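Local structure of pyridoxal kinase (4S1M) at residues G211-V216 / R250-T255. The protein probably phosphorylates pyridoxal with ATP as a ribokinase-like kinase, and binds ADP and magnesium. Numbering follows the deposited sequence.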
loop_
_atom_site.group_PDB
_atom_site.type_symbol
_atom_site.label_atom_id
_atom_site.label_comp_id
_atom_site.label_asym_id
_atom_site.label_seq_id
_atom_site.Cartn_x
_atom_site.Cartn_y
_atom_site.Cartn_z
ATOM N N GLY A 211 12.720 17.950 13.743
ATOM C CA GLY A 211 11.689 17.178 13.063
ATOM C C GLY A 211 10.326 16.957 13.687
ATOM O O GLY A 211 9.909 17.805 14.430
ATOM N N ASP A 212 9.625 15.860 13.324
ATOM C CA ASP A 212 8.227 15.630 13.718
ATOM C C ASP A 212 7.572 14.223 13.489
ATOM O O ASP A 212 6.625 13.827 14.145
ATOM C CB ASP A 212 7.326 16.672 13.062
ATOM C CG ASP A 212 7.388 18.008 13.751
ATOM O OD1 ASP A 212 6.620 18.215 14.707
ATOM O OD2 ASP A 212 8.191 18.865 13.339
ATOM N N PHE A 213 8.073 13.457 12.572
ATOM C CA PHE A 213 7.280 12.405 12.035
ATOM C C PHE A 213 7.079 11.084 12.850
ATOM O O PHE A 213 7.997 10.523 13.432
ATOM C CB PHE A 213 7.821 12.179 10.655
ATOM C CG PHE A 213 8.583 13.362 10.140
ATOM C CD1 PHE A 213 8.064 14.150 9.136
ATOM C CD2 PHE A 213 9.783 13.724 10.726
ATOM C CE1 PHE A 213 8.779 15.234 8.694
ATOM C CE2 PHE A 213 10.499 14.789 10.301
ATOM C CZ PHE A 213 10.015 15.553 9.295
ATOM N N THR A 214 5.839 10.603 12.886
ATOM C CA THR A 214 5.612 9.327 13.539
ATOM C C THR A 214 6.038 8.250 12.548
ATOM O O THR A 214 6.360 7.130 12.909
ATOM C CB THR A 214 4.198 9.162 14.069
ATOM O OG1 THR A 214 3.293 8.967 13.004
ATOM C CG2 THR A 214 3.770 10.385 14.790
ATOM N N GLY A 215 6.089 8.678 11.290
ATOM C CA GLY A 215 6.596 7.874 10.230
ATOM C C GLY A 215 8.066 7.640 10.344
ATOM O O GLY A 215 8.545 6.748 9.738
ATOM N N VAL A 216 8.760 8.467 11.123
ATOM C CA VAL A 216 10.155 8.182 11.448
ATOM C C VAL A 216 10.313 6.849 12.108
ATOM O O VAL A 216 10.982 5.961 11.559
ATOM C CB VAL A 216 10.818 9.324 12.274
ATOM C CG1 VAL A 216 12.217 8.949 12.724
ATOM C CG2 VAL A 216 10.844 10.633 11.494
ATOM N N ARG A 250 17.412 14.007 6.050
ATOM C CA ARG A 250 18.116 15.121 5.419
ATOM C C ARG A 250 17.521 15.491 4.105
ATOM O O ARG A 250 17.604 16.620 3.628
ATOM C CB ARG A 250 19.606 14.772 5.210
ATOM C CG ARG A 250 20.409 14.816 6.482
ATOM C CD ARG A 250 21.913 14.853 6.237
ATOM N NE ARG A 250 22.656 14.224 7.319
ATOM C CZ ARG A 250 22.989 12.925 7.363
ATOM N NH1 ARG A 250 22.676 12.073 6.365
ATOM N NH2 ARG A 250 23.656 12.465 8.409
ATOM N N ASN A 251 16.955 14.503 3.451
ATOM C CA ASN A 251 16.307 14.694 2.172
ATOM C C ASN A 251 14.812 15.025 2.301
ATOM O O ASN A 251 14.122 15.006 1.289
ATOM C CB ASN A 251 16.522 13.427 1.344
ATOM C CG ASN A 251 17.952 13.352 0.762
ATOM O OD1 ASN A 251 18.247 13.938 -0.294
ATOM N ND2 ASN A 251 18.853 12.674 1.463
ATOM N N THR A 252 14.324 15.351 3.501
ATOM C CA THR A 252 12.940 15.700 3.707
ATOM C C THR A 252 12.787 17.217 3.851
ATOM O O THR A 252 13.373 17.795 4.743
ATOM C CB THR A 252 12.369 14.950 4.918
ATOM O OG1 THR A 252 12.406 13.544 4.635
ATOM C CG2 THR A 252 10.882 15.385 5.171
ATOM N N VAL A 253 11.968 17.833 3.001
ATOM C CA VAL A 253 11.742 19.300 3.028
ATOM C C VAL A 253 10.706 19.776 4.064
ATOM O O VAL A 253 11.064 20.553 4.943
ATOM C CB VAL A 253 11.426 19.849 1.619
ATOM C CG1 VAL A 253 11.158 21.371 1.635
ATOM C CG2 VAL A 253 12.592 19.522 0.687
ATOM N N GLY A 254 9.454 19.329 3.992
ATOM C CA GLY A 254 8.471 19.738 5.038
ATOM C C GLY A 254 8.713 19.016 6.364
ATOM O O GLY A 254 9.734 18.331 6.544
ATOM N N THR A 255 7.782 19.158 7.301
ATOM C CA THR A 255 7.718 18.244 8.446
ATOM C C THR A 255 6.408 17.455 8.480
ATOM O O THR A 255 6.274 16.555 9.321
ATOM C CB THR A 255 7.888 18.945 9.824
ATOM O OG1 THR A 255 6.873 19.945 9.974
ATOM C CG2 THR A 255 9.302 19.578 9.974
#
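Phe213 brings the CD1-CE1 side of its ring against the backbone of Thr255, where Phe213 CE1 lies 2.9 Å from Thr255 O, an unusually short approach whose exact value is doubtful. That carbonyl meets the ring obliquely, whereas Gly254 O lies at the ring edge, close to its plane, 3.9 Å from Phe213 CE1. The chi1 of Phe213, -21°, is not staggered and, with the short approach, suggests a strained or imperfectly modelled side chain. Farther along the bend of 252-255, the methyl CG2 of Thr252 touches Phe213 CE1 at 4.1 Å, while the Thr252 hydroxyl is hydrogen-bonded to Ile248 O and Asn259 N. Leu249 of helix 234-250 also packs against the ring.

Asp212 and Thr255 form a more superficial contact, their side chains crossing at a slant with Asp212 OD2 roughly 3.5 Å from Thr255 CB; the poor order of Gly211 and Asp212 makes this value approximate. No hydrogen bond spans the two segments. The loop after helix 234-250 thus packs against the turn leading into helix 214-229. This turn belongs to the glycine-rich segment GDFTGVGD, which contains the GxGD motif of ribokinase-like kinases and whose Gly211 and Gly217 bind ADP.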